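Local coordinates for exoribonuclease II, mitochondrial (Candida glabrata, PDB 6F3H), which degrades RNA from its 3' end as the magnesium-binding exoribonuclease component of the mitochondrial degradosome, mtEXO, at residues A67-T72 with T133-T138; T333-G338 with S816-D821; V514-V519 with Q711-L716. The protein carries 1 engineered substitution. All coordinates share one frame; numbering follows the deposited sequence.

Interaction 1: A67-T72 with T133-T138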
ATOM      1  N   ALA A  67      -0.354  -4.362  28.612  1.00 65.99           N
ATOM      2  CA  ALA A  67      -1.041  -4.481  29.880  1.00 62.01           C
ATOM      3  C   ALA A  67      -2.402  -3.807  29.779  1.00 68.08           C
ATOM      4  O   ALA A  67      -2.512  -2.697  29.248  1.00 67.24           O
ATOM      5  CB  ALA A  67      -0.202  -3.856  30.984  1.00 55.89           C
ATOM      6  N   LYS A  68      -3.440  -4.487  30.266  1.00 73.23           N
ATOM      7  CA  LYS A  68      -4.760  -3.883  30.356  1.00 75.81           C
ATOM      8  C   LYS A  68      -4.942  -3.062  31.630  1.00 81.64           C
ATOM      9  O   LYS A  68      -4.117  -3.055  32.552  1.00 85.73           O
ATOM     10  CB  LYS A  68      -5.907  -4.894  30.286  1.00 73.43           C
ATOM     11  CG  LYS A  68      -6.064  -5.762  29.054  1.00 70.79           C
ATOM     12  CD  LYS A  68      -7.548  -6.135  28.952  1.00 70.10           C
ATOM     13  CE  LYS A  68      -7.802  -7.516  28.368  1.00 72.37           C
ATOM     14  NZ  LYS A  68      -9.087  -7.501  27.595  1.00 71.33           N
ATOM     15  N   LYS A  69      -6.083  -2.378  31.661  1.00 80.32           N
ATOM     16  CA  LYS A  69      -6.482  -1.592  32.818  1.00 80.35           C
ATOM     17  C   LYS A  69      -6.442  -2.427  34.093  1.00 85.37           C
ATOM     18  O   LYS A  69      -6.027  -1.942  35.150  1.00 82.04           O
ATOM     19  CB  LYS A  69      -7.897  -1.090  32.559  1.00 75.81           C
ATOM     20  CG  LYS A  69      -8.285   0.196  33.174  1.00 74.90           C
ATOM     21  CD  LYS A  69      -9.476   0.794  32.387  1.00 77.23           C
ATOM     22  CE  LYS A  69     -10.646  -0.196  32.206  1.00 75.77           C
ATOM     23  NZ  LYS A  69     -11.911   0.389  31.624  1.00 72.85           N
ATOM     24  N   ASP A  70      -6.825  -3.707  33.989  1.00 89.27           N
ATOM     25  CA  ASP A  70      -6.886  -4.662  35.092  1.00 82.23           C
ATOM     26  C   ASP A  70      -5.526  -5.179  35.534  1.00 86.06           C
ATOM     27  O   ASP A  70      -5.461  -5.939  36.502  1.00 85.22           O
ATOM     28  CB  ASP A  70      -7.754  -5.858  34.686  1.00 70.75           C
ATOM     29  N   GLY A  71      -4.448  -4.826  34.853  1.00 88.83           N
ATOM     30  CA  GLY A  71      -3.168  -5.395  35.187  1.00 89.85           C
ATOM     31  C   GLY A  71      -2.947  -6.725  34.512  1.00 91.21           C
ATOM     32  O   GLY A  71      -1.840  -7.279  34.601  1.00 88.18           O
ATOM     33  N   THR A  72      -3.977  -7.247  33.844  1.00 92.68           N
ATOM     34  CA  THR A  72      -3.833  -8.447  33.041  1.00 95.62           C
ATOM     35  C   THR A  72      -3.068  -8.084  31.769  1.00 97.33           C
ATOM     36  O   THR A  72      -3.360  -7.069  31.129  1.00 99.36           O
ATOM     37  CB  THR A  72      -5.224  -9.030  32.725  1.00 94.73           C
ATOM     38  OG1 THR A  72      -5.136 -10.028  31.698  1.00 95.75           O
ATOM     39  CG2 THR A  72      -6.188  -7.943  32.279  1.00 91.83           C
ATOM     40  N   THR A 133      -3.592   5.294  34.576  1.00 58.26           N
ATOM     41  CA  THR A 133      -3.482   5.969  33.288  1.00 57.68           C
ATOM     42  C   THR A 133      -4.517   5.468  32.297  1.00 60.18           C
ATOM     43  O   THR A 133      -5.298   6.255  31.746  1.00 62.45           O
ATOM     44  CB  THR A 133      -2.107   5.737  32.734  1.00 58.78           C
ATOM     45  OG1 THR A 133      -1.168   5.939  33.791  1.00 64.39           O
ATOM     46  CG2 THR A 133      -1.888   6.695  31.652  1.00 62.51           C
ATOM     47  N   LEU A 134      -4.506   4.156  32.031  1.00 59.39           N
ATOM     48  CA  LEU A 134      -5.430   3.600  31.052  1.00 53.53           C
ATOM     49  C   LEU A 134      -6.851   3.906  31.447  1.00 50.53           C
ATOM     50  O   LEU A 134      -7.674   4.265  30.602  1.00 54.20           O
ATOM     51  CB  LEU A 134      -5.205   2.098  30.886  1.00 50.16           C
ATOM     52  CG  LEU A 134      -3.749   1.806  30.502  1.00 54.20           C
ATOM     53  CD1 LEU A 134      -3.321   0.359  30.671  1.00 58.52           C
ATOM     54  CD2 LEU A 134      -3.653   2.183  29.059  1.00 51.37           C
ATOM     55  N   ALA A 135      -7.141   3.831  32.740  1.00 50.22           N
ATOM     56  CA  ALA A 135      -8.490   4.131  33.189  1.00 51.99           C
ATOM     57  C   ALA A 135      -8.864   5.579  32.890  1.00 57.57           C
ATOM     58  O   ALA A 135      -9.957   5.847  32.369  1.00 57.08           O
ATOM     59  CB  ALA A 135      -8.611   3.839  34.681  1.00 49.12           C
ATOM     60  N   THR A 136      -7.952   6.520  33.163  1.00 56.93           N
ATOM     61  CA  THR A 136      -8.272   7.931  32.983  1.00 54.93           C
ATOM     62  C   THR A 136      -8.586   8.214  31.528  1.00 55.48           C
ATOM     63  O   THR A 136      -9.622   8.803  31.200  1.00 54.36           O
ATOM     64  CB  THR A 136      -7.114   8.798  33.476  1.00 59.37           C
ATOM     65  OG1 THR A 136      -6.592   8.240  34.686  1.00 61.68           O
ATOM     66  CG2 THR A 136      -7.572  10.205  33.742  1.00 55.76           C
ATOM     67  N   PHE A 137      -7.724   7.737  30.640  1.00 53.83           N
ATOM     68  CA  PHE A 137      -7.929   7.949  29.221  1.00 54.64           C
ATOM     69  C   PHE A 137      -9.239   7.358  28.753  1.00 60.25           C
ATOM     70  O   PHE A 137      -9.943   7.968  27.943  1.00 67.39           O
ATOM     71  CB  PHE A 137      -6.787   7.319  28.473  1.00 58.18           C
ATOM     72  CG  PHE A 137      -5.623   8.204  28.349  1.00 74.54           C
ATOM     73  CD1 PHE A 137      -5.718   9.384  27.646  1.00 81.87           C
ATOM     74  CD2 PHE A 137      -4.447   7.913  29.009  1.00 82.72           C
ATOM     75  CE1 PHE A 137      -4.619  10.230  27.533  1.00 82.01           C
ATOM     76  CE2 PHE A 137      -3.354   8.758  28.909  1.00 82.21           C
ATOM     77  CZ  PHE A 137      -3.442   9.916  28.173  1.00 78.11           C
ATOM     78  N   THR A 138      -9.579   6.162  29.236  1.00 59.05           N
ATOM     79  CA  THR A 138     -10.865   5.583  28.867  1.00 57.90           C
ATOM     80  C   THR A 138     -12.022   6.439  29.365  1.00 56.59           C
ATOM     81  O   THR A 138     -12.974   6.699  28.621  1.00 58.78           O
ATOM     82  CB  THR A 138     -10.990   4.152  29.380  1.00 57.52           C
ATOM     83  OG1 THR A 138      -9.724   3.481  29.277  1.00 62.08           O
ATOM     84  CG2 THR A 138     -11.995   3.406  28.534  1.00 57.37           C
TER
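The carbonyl oxygen of Leu-134, on the helix turn that meets Lys-69, is gripped by two donors of one residue. Thr-138 OG1 approaches Leu-134 O to 2.6 Å from above the carbonyl plane, 35° out of it. Thr-138 N makes the ordinary helical bond to the same Leu-134 O at 3.0 Å and arrives from the opposite face. No hydrogen bond joins 67-72 to 133-138; the evidence for their contact is van der Waals distance alone. Leu-134 CD1 lies against the backbone of the turn, 3.5 Å from Ala-67 O and also close to Lys-68 C and Lys-69 N. Segment 67-72 closes a beta hairpin by a type I turn from Lys-68 to Gly-71 with a G1 beta bulge: Gly-71 N reaches Lys-68 O at 2.9 Å, and Lys-68 N bonds Thr-72 O. The hairpin belongs to a five-stranded antiparallel sheet whose 4-3-2-1-5 order is consistent with an SH3-like meander, and helix 123-159 lies against the hairpin turn and strand 50-54. Lys-69 leaves the turn with CG opposite its own N (chi1 -150°) and lays its methylenes alongside the helix. Its CD sits 3.6 Å from Ala-135 CA, and the same methylene lies 3.9 Å from Ala-135 CB. Lys-69 CD is also 4.1 Å from Thr-138 OG1, and beyond it the chi3 bend (52°) turns CE aside. Behind this, Leu-49 touches Leu-134 and Thr-138, Met-51 touches Leu-134, and Trp-220 of helix 212-226 reaches Thr-138.

Interaction 2: T333-G338 with S816-D821; sequences TRSLCG and SIHPLD
Ser-335 and Asp-821 form the tight half of the contact. Asp-821 OD1 accepts two bonds from that one serine: Ser-335 OG donates to it at 2.7 Å, nearly along the C-O direction, while Ser-335 N meets it on the syn side, also at 2.7 Å but 31° out of the carboxylate plane. The other oxygen, OD2, faces Arg-334 N; this pair is modelled so short that its length is doubtful. Ser-335 OG lies beside its own backbone N (chi1 -69°), which points it into the bend at 818-821, where Leu-820 N gives it a weak bond of 3.1 Å. The carboxylate thus lies against the first turn of helix 334-343, where backbone N-H groups would probably stabilise its negative charge. Thr-333 is the N-cap proper, its OG1 accepting from Leu-336 N. The bend links strands 808-818 and 823-827 of a five-stranded sheet, probably the S1-type OB domain found at the C-terminus of RNase II relatives. Leu-820, buried like Ser-335, brings CD1 to 4.2 Å from Gly-338 CA. The looser flank is formed by Thr-333 with His-818 and by the Arg-334 guanidinium. Thr-333 OG1 comes to 3.6 Å from His-818 CD2, and Thr-333 CG2 lies over one face of the ring, 4.3 Å above its plane and offset to the rim. The Arg-334 guanidinium has Leu-820 O over a face, with no hydrogen bond between the two, and its NE is 5.1 Å from Asp-821 OD2, which excludes a salt bridge; NE bonds Ala-303 O instead.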
ATOM      1  N   THR A 333     -18.957 -17.548   4.094  1.00 51.84           N
ATOM      2  CA  THR A 333     -17.674 -16.999   3.685  1.00 43.47           C
ATOM      3  C   THR A 333     -17.863 -16.301   2.356  1.00 44.23           C
ATOM      4  O   THR A 333     -18.735 -16.660   1.571  1.00 53.75           O
ATOM      5  CB  THR A 333     -16.604 -18.101   3.535  1.00 42.69           C
ATOM      6  OG1 THR A 333     -16.910 -18.942   2.411  1.00 47.43           O
ATOM      7  CG2 THR A 333     -16.545 -18.974   4.750  1.00 40.84           C
ATOM      8  N   ARG A 334     -16.996 -15.339   2.079  1.00 40.30           N
ATOM      9  CA  ARG A 334     -17.111 -14.621   0.821  1.00 40.25           C
ATOM     10  C   ARG A 334     -17.074 -15.583  -0.346  1.00 40.42           C
ATOM     11  O   ARG A 334     -17.843 -15.434  -1.296  1.00 49.77           O
ATOM     12  CB  ARG A 334     -15.973 -13.627   0.692  1.00 47.33           C
ATOM     13  CG  ARG A 334     -15.626 -12.926   1.983  1.00 46.99           C
ATOM     14  CD  ARG A 334     -15.782 -11.449   1.872  1.00 49.10           C
ATOM     15  NE  ARG A 334     -14.829 -10.909   0.928  1.00 56.08           N
ATOM     16  CZ  ARG A 334     -13.634 -10.455   1.269  1.00 61.72           C
ATOM     17  NH1 ARG A 334     -13.272 -10.488   2.549  1.00 57.37           N
ATOM     18  NH2 ARG A 334     -12.806  -9.983   0.331  1.00 63.14           N
ATOM     19  N   SER A 335     -16.177 -16.574  -0.289  1.00 40.55           N
ATOM     20  CA  SER A 335     -16.114 -17.610  -1.317  1.00 43.83           C
ATOM     21  C   SER A 335     -17.468 -18.218  -1.545  1.00 44.43           C
ATOM     22  O   SER A 335     -17.838 -18.555  -2.676  1.00 46.19           O
ATOM     23  CB  SER A 335     -15.137 -18.702  -0.927  1.00 40.91           C
ATOM     24  OG  SER A 335     -13.836 -18.189  -0.972  1.00 56.02           O
ATOM     25  N   LEU A 336     -18.210 -18.381  -0.468  1.00 42.03           N
ATOM     26  CA  LEU A 336     -19.489 -19.036  -0.576  1.00 43.36           C
ATOM     27  C   LEU A 336     -20.497 -18.097  -1.217  1.00 43.14           C
ATOM     28  O   LEU A 336     -21.270 -18.511  -2.082  1.00 41.50           O
ATOM     29  CB  LEU A 336     -19.916 -19.483   0.813  1.00 46.90           C
ATOM     30  CG  LEU A 336     -20.796 -20.715   0.832  1.00 49.42           C
ATOM     31  CD1 LEU A 336     -19.900 -21.882   0.579  1.00 49.38           C
ATOM     32  CD2 LEU A 336     -21.454 -20.807   2.178  1.00 48.08           C
ATOM     33  N   CYS A 337     -20.431 -16.809  -0.887  1.00 40.72           N
ATOM     34  CA  CYS A 337     -21.243 -15.839  -1.606  1.00 40.70           C
ATOM     35  C   CYS A 337     -20.829 -15.755  -3.056  1.00 51.38           C
ATOM     36  O   CYS A 337     -21.669 -15.553  -3.937  1.00 52.91           O
ATOM     37  CB  CYS A 337     -21.125 -14.469  -0.970  1.00 45.55           C
ATOM     38  SG  CYS A 337     -21.853 -14.382   0.631  1.00 51.31           S
ATOM     39  N   GLY A 338     -19.531 -15.912  -3.320  1.00 53.08           N
ATOM     40  CA  GLY A 338     -19.061 -15.918  -4.691  1.00 46.04           C
ATOM     41  C   GLY A 338     -19.611 -17.091  -5.469  1.00 45.50           C
ATOM     42  O   GLY A 338     -20.174 -16.913  -6.548  1.00 45.21           O
ATOM     43  N   SER A 816      -9.327 -27.095   3.926  1.00 78.98           N
ATOM     44  CA  SER A 816     -10.284 -26.217   3.272  1.00 75.07           C
ATOM     45  C   SER A 816      -9.555 -25.104   2.536  1.00 62.91           C
ATOM     46  O   SER A 816      -8.433 -24.737   2.874  1.00 59.68           O
ATOM     47  CB  SER A 816     -11.271 -25.608   4.274  1.00 82.18           C
ATOM     48  OG  SER A 816     -10.727 -24.438   4.861  1.00 85.08           O
ATOM     49  N   ILE A 817     -10.219 -24.564   1.521  1.00 58.28           N
ATOM     50  CA  ILE A 817      -9.696 -23.462   0.733  1.00 55.86           C
ATOM     51  C   ILE A 817     -10.806 -22.475   0.434  1.00 59.41           C
ATOM     52  O   ILE A 817     -11.775 -22.826  -0.249  1.00 66.26           O
ATOM     53  CB  ILE A 817      -9.122 -23.942  -0.592  1.00 60.25           C
ATOM     54  CG1 ILE A 817      -7.970 -24.901  -0.362  1.00 65.02           C
ATOM     55  CG2 ILE A 817      -8.735 -22.745  -1.423  1.00 61.03           C
ATOM     56  CD1 ILE A 817      -7.446 -25.464  -1.664  1.00 67.15           C
ATOM     57  N   HIS A 818     -10.649 -21.233   0.877  1.00 54.14           N
ATOM     58  CA  HIS A 818     -11.609 -20.188   0.527  1.00 56.22           C
ATOM     59  C   HIS A 818     -10.900 -19.005  -0.092  1.00 54.18           C
ATOM     60  O   HIS A 818     -10.463 -18.084   0.623  1.00 54.46           O
ATOM     61  CB  HIS A 818     -12.426 -19.759   1.725  1.00 62.78           C
ATOM     62  CG  HIS A 818     -13.156 -20.882   2.363  1.00 66.97           C
ATOM     63  ND1 HIS A 818     -12.698 -21.517   3.495  1.00 68.68           N
ATOM     64  CD2 HIS A 818     -14.324 -21.479   2.035  1.00 68.19           C
ATOM     65  CE1 HIS A 818     -13.550 -22.467   3.833  1.00 69.77           C
ATOM     66  NE2 HIS A 818     -14.550 -22.458   2.968  1.00 70.21           N
ATOM     67  N   PRO A 819     -10.853 -18.967  -1.422  1.00 53.20           N
ATOM     68  CA  PRO A 819     -10.035 -17.963  -2.119  1.00 50.32           C
ATOM     69  C   PRO A 819     -10.477 -16.529  -1.891  1.00 53.54           C
ATOM     70  O   PRO A 819      -9.646 -15.682  -1.543  1.00 55.98           O
ATOM     71  CB  PRO A 819     -10.174 -18.385  -3.585  1.00 49.97           C
ATOM     72  CG  PRO A 819     -10.640 -19.811  -3.528  1.00 49.52           C
ATOM     73  CD  PRO A 819     -11.519 -19.888  -2.351  1.00 52.38           C
ATOM     74  N   LEU A 820     -11.758 -16.216  -2.101  1.00 52.97           N
ATOM     75  CA  LEU A 820     -12.211 -14.842  -1.910  1.00 44.85           C
ATOM     76  C   LEU A 820     -11.989 -14.366  -0.487  1.00 44.22           C
ATOM     77  O   LEU A 820     -11.995 -13.155  -0.236  1.00 41.41           O
ATOM     78  CB  LEU A 820     -13.685 -14.726  -2.249  1.00 44.82           C
ATOM     79  CG  LEU A 820     -13.853 -14.251  -3.671  1.00 48.71           C
ATOM     80  CD1 LEU A 820     -15.307 -14.240  -4.021  1.00 47.64           C
ATOM     81  CD2 LEU A 820     -13.244 -12.880  -3.803  1.00 56.67           C
ATOM     82  N   ASP A 821     -11.784 -15.301   0.442  1.00 46.12           N
ATOM     83  CA  ASP A 821     -11.591 -14.972   1.836  1.00 52.32           C
ATOM     84  C   ASP A 821     -10.131 -14.994   2.248  1.00 59.17           C
ATOM     85  O   ASP A 821      -9.780 -14.389   3.270  1.00 63.23           O
ATOM     86  CB  ASP A 821     -12.355 -15.971   2.708  1.00 57.41           C
ATOM     87  CG  ASP A 821     -13.804 -16.143   2.294  1.00 70.49           C
ATOM     88  OD1 ASP A 821     -14.083 -16.945   1.381  1.00 77.59           O
ATOM     89  OD2 ASP A 821     -14.676 -15.558   2.963  1.00 73.70           O
TER

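Interaction 3: V514-V519 with Q711-L716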
ATOM      1  N   VAL A 514      20.987  18.799 -12.187  1.00 40.31           N
ATOM      2  CA  VAL A 514      19.619  18.526 -12.595  1.00 40.27           C
ATOM      3  C   VAL A 514      19.283  19.495 -13.714  1.00 52.52           C
ATOM      4  O   VAL A 514      19.514  20.701 -13.574  1.00 57.15           O
ATOM      5  CB  VAL A 514      18.629  18.676 -11.420  1.00 54.87           C
ATOM      6  CG1 VAL A 514      17.222  18.199 -11.810  1.00 55.50           C
ATOM      7  CG2 VAL A 514      19.098  17.942 -10.176  1.00 49.47           C
ATOM      8  N   ARG A 515      18.758  18.970 -14.826  1.00 50.85           N
ATOM      9  CA  ARG A 515      18.413  19.770 -15.995  1.00 51.23           C
ATOM     10  C   ARG A 515      17.160  19.242 -16.659  1.00 55.68           C
ATOM     11  O   ARG A 515      16.895  18.038 -16.639  1.00 62.87           O
ATOM     12  CB  ARG A 515      19.466  19.755 -17.092  1.00 50.74           C
ATOM     13  CG  ARG A 515      20.699  20.510 -16.828  1.00 56.26           C
ATOM     14  CD  ARG A 515      21.683  20.239 -17.957  1.00 62.34           C
ATOM     15  NE  ARG A 515      22.637  19.214 -17.573  1.00 64.73           N
ATOM     16  CZ  ARG A 515      23.411  18.558 -18.420  1.00 68.99           C
ATOM     17  NH1 ARG A 515      23.355  18.814 -19.714  1.00 66.76           N
ATOM     18  NH2 ARG A 515      24.248  17.645 -17.962  1.00 75.77           N
ATOM     19  N   LEU A 516      16.420  20.148 -17.292  1.00 54.50           N
ATOM     20  CA  LEU A 516      15.320  19.770 -18.170  1.00 55.89           C
ATOM     21  C   LEU A 516      15.919  19.457 -19.523  1.00 56.25           C
ATOM     22  O   LEU A 516      16.533  20.335 -20.128  1.00 63.83           O
ATOM     23  CB  LEU A 516      14.298  20.897 -18.304  1.00 60.84           C
ATOM     24  CG  LEU A 516      13.588  21.463 -17.057  1.00 66.81           C
ATOM     25  CD1 LEU A 516      12.540  22.505 -17.460  1.00 69.49           C
ATOM     26  CD2 LEU A 516      12.969  20.398 -16.142  1.00 63.73           C
ATOM     27  N   GLY A 517      15.764  18.225 -19.997  1.00 53.99           N
ATOM     28  CA  GLY A 517      16.472  17.843 -21.204  1.00 56.81           C
ATOM     29  C   GLY A 517      15.636  17.429 -22.400  1.00 59.16           C
ATOM     30  O   GLY A 517      14.414  17.602 -22.405  1.00 61.28           O
ATOM     31  N   ILE A 518      16.304  16.917 -23.440  1.00 54.17           N
ATOM     32  CA  ILE A 518      15.665  16.316 -24.602  1.00 50.11           C
ATOM     33  C   ILE A 518      16.554  15.166 -25.030  1.00 52.08           C
ATOM     34  O   ILE A 518      17.782  15.229 -24.923  1.00 56.29           O
ATOM     35  CB  ILE A 518      15.460  17.279 -25.797  1.00 50.89           C
ATOM     36  CG1 ILE A 518      14.640  18.490 -25.408  1.00 55.32           C
ATOM     37  CG2 ILE A 518      14.765  16.594 -26.975  1.00 50.09           C
ATOM     38  CD1 ILE A 518      14.668  19.570 -26.454  1.00 59.65           C
ATOM     39  N   VAL A 519      15.925  14.109 -25.518  1.00 47.65           N
ATOM     40  CA  VAL A 519      16.623  12.919 -25.961  1.00 50.56           C
ATOM     41  C   VAL A 519      15.814  12.366 -27.116  1.00 52.64           C
ATOM     42  O   VAL A 519      14.628  12.661 -27.256  1.00 51.56           O
ATOM     43  CB  VAL A 519      16.729  11.878 -24.827  1.00 50.23           C
ATOM     44  CG1 VAL A 519      17.523  12.416 -23.651  1.00 43.89           C
ATOM     45  CG2 VAL A 519      15.353  11.495 -24.384  1.00 49.39           C
ATOM     46  N   GLN A 711       8.072  20.450  -7.775  1.00 44.84           N
ATOM     47  CA  GLN A 711       8.965  21.298  -7.015  1.00 46.42           C
ATOM     48  C   GLN A 711      10.214  21.596  -7.815  1.00 52.65           C
ATOM     49  O   GLN A 711      10.753  22.707  -7.740  1.00 58.07           O
ATOM     50  CB  GLN A 711       9.322  20.623  -5.691  1.00 49.23           C
ATOM     51  CG  GLN A 711       8.138  20.455  -4.749  1.00 46.34           C
ATOM     52  CD  GLN A 711       7.613  21.780  -4.216  1.00 48.11           C
ATOM     53  OE1 GLN A 711       7.922  22.159  -3.091  1.00 48.22           O
ATOM     54  NE2 GLN A 711       6.845  22.506  -5.037  1.00 38.01           N
ATOM     55  N   LEU A 712      10.657  20.635  -8.620  1.00 52.62           N
ATOM     56  CA  LEU A 712      11.845  20.857  -9.421  1.00 51.68           C
ATOM     57  C   LEU A 712      11.577  21.869 -10.519  1.00 54.10           C
ATOM     58  O   LEU A 712      12.309  22.853 -10.650  1.00 58.71           O
ATOM     59  CB  LEU A 712      12.339  19.535  -9.990  1.00 45.39           C
ATOM     60  CG  LEU A 712      13.044  18.735  -8.901  1.00 43.27           C
ATOM     61  CD1 LEU A 712      13.585  17.427  -9.412  1.00 39.10           C
ATOM     62  CD2 LEU A 712      14.148  19.564  -8.325  1.00 38.81           C
ATOM     63  N   HIS A 713      10.490  21.692 -11.266  1.00 48.22           N
ATOM     64  CA  HIS A 713      10.157  22.670 -12.288  1.00 49.56           C
ATOM     65  C   HIS A 713      10.179  24.075 -11.728  1.00 56.91           C
ATOM     66  O   HIS A 713      10.773  24.983 -12.312  1.00 61.15           O
ATOM     67  CB  HIS A 713       8.783  22.386 -12.850  1.00 57.26           C
ATOM     68  CG  HIS A 713       8.796  21.367 -13.922  1.00 66.20           C
ATOM     69  ND1 HIS A 713       8.359  21.634 -15.200  1.00 68.79           N
ATOM     70  CD2 HIS A 713       9.200  20.077 -13.918  1.00 68.42           C
ATOM     71  CE1 HIS A 713       8.488  20.549 -15.939  1.00 67.89           C
ATOM     72  NE2 HIS A 713       8.996  19.591 -15.186  1.00 69.16           N
ATOM     73  N   ARG A 714       9.564  24.269 -10.570  1.00 60.19           N
ATOM     74  CA  ARG A 714       9.537  25.604  -9.999  1.00 63.75           C
ATOM     75  C   ARG A 714      10.937  26.077  -9.688  1.00 61.82           C
ATOM     76  O   ARG A 714      11.336  27.180 -10.068  1.00 66.04           O
ATOM     77  CB  ARG A 714       8.687  25.608  -8.733  1.00 70.09           C
ATOM     78  CG  ARG A 714       7.240  25.383  -9.016  1.00 75.06           C
ATOM     79  CD  ARG A 714       6.805  26.405 -10.038  1.00 80.72           C
ATOM     80  NE  ARG A 714       5.362  26.525 -10.081  1.00 85.46           N
ATOM     81  CZ  ARG A 714       4.664  27.205  -9.183  1.00 86.84           C
ATOM     82  NH1 ARG A 714       3.347  27.278  -9.280  1.00 88.57           N
ATOM     83  NH2 ARG A 714       5.287  27.806  -8.180  1.00 85.78           N
ATOM     84  N   PHE A 715      11.719  25.216  -9.065  1.00 60.26           N
ATOM     85  CA  PHE A 715      13.029  25.610  -8.579  1.00 59.61           C
ATOM     86  C   PHE A 715      13.984  25.899  -9.716  1.00 59.87           C
ATOM     87  O   PHE A 715      14.692  26.914  -9.718  1.00 65.32           O
ATOM     88  CB  PHE A 715      13.581  24.497  -7.724  1.00 61.83           C
ATOM     89  CG  PHE A 715      14.939  24.755  -7.240  1.00 67.10           C
ATOM     90  CD1 PHE A 715      15.165  25.689  -6.249  1.00 73.06           C
ATOM     91  CD2 PHE A 715      15.999  24.060  -7.768  1.00 68.54           C
ATOM     92  CE1 PHE A 715      16.436  25.920  -5.782  1.00 77.12           C
ATOM     93  CE2 PHE A 715      17.264  24.281  -7.309  1.00 73.80           C
ATOM     94  CZ  PHE A 715      17.490  25.210  -6.314  1.00 77.14           C
ATOM     95  N   LEU A 716      14.054  24.988 -10.668  1.00 56.64           N
ATOM     96  CA  LEU A 716      14.995  25.156 -11.755  1.00 62.75           C
ATOM     97  C   LEU A 716      14.703  26.419 -12.555  1.00 71.81           C
ATOM     98  O   LEU A 716      15.637  27.071 -13.031  1.00 76.00           O
ATOM     99  CB  LEU A 716      14.961  23.921 -12.642  1.00 60.79           C
ATOM    100  CG  LEU A 716      15.275  22.616 -11.901  1.00 54.88           C
ATOM    101  CD1 LEU A 716      15.303  21.447 -12.887  1.00 53.41           C
ATOM    102  CD2 LEU A 716      16.553  22.681 -11.060  1.00 45.80           C
TER
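Val-514, Leu-516 and Leu-716 carry the apolar part of this contact. Leu-716 puts one methyl, CD1, between the two strand residues: it lies 3.9 Å from Val-514 CG1 and 4.1 Å from Leu-516 CD2. The valine and Leu-716 side chains cross at about a right angle; the atoms that meet are the methyls CG1 and CD1. Val-514 has CG1 opposite its backbone N (chi1 -172°), and this is the branch that faces the helix. One helical turn earlier, Leu-712 CD1 approaches the same Val-514 CG1 more distantly, at 4.4 Å. The second kind of contact is methyl over ring. Leu-516 CD2 stands 4.1 Å above the plane of the His-713 imidazole, offset toward the rim, with NE2 as the nearest ring atom. This histidine is fixed by a polar bond as well: NE2 is hydrogen-bonded to Asp-430 OD1, so the methyl lies over a ring whose rotation is constrained by that bond. Between the segments themselves there is no hydrogen bond. The direction of the CB atoms accounts for which strand residues touch. Val-514 and Leu-516, two apart on the strand, both point CB to the helix, whereas Arg-515 between them points away and makes a cation-pi contact with Tyr-390. The axes approach to 9.7 Å and their N-to-C directions are 100° apart; the helix therefore runs across the strand, and within 514-519 only Val-514 and Leu-516 touch the helix segment. Phe-622 of helix 603-625 adds to the apolar side by touching both Val-514 and Leu-712. The result is a helix packed crosswise on a mixed beta-sheet through aliphatic side chains, joining strand 505-519 to helix 703-716 within the RNB domain.

In the fold
The three contacts are separate in space: no two touch, and the closest pair, interactions 1 and 2, are still about 25 Å apart at their nearest atoms. Their centres are 38 Å apart, whereas interaction 3 lies about 55 Å from interaction 1 and 50 Å from interaction 2 between centres, on the far side of the chain's centre from both. In sequence, interaction 1 closes before the others begin, while 514-519 and 711-716 both fall between 333-338 and 816-821. None belongs to the magnesium site that includes Asp-401 and Asp-410. Measured between nearest atoms, bound nucleic acid is about 14 Å from interaction 3, 16 Å from interaction 2 and 21 Å from interaction 1.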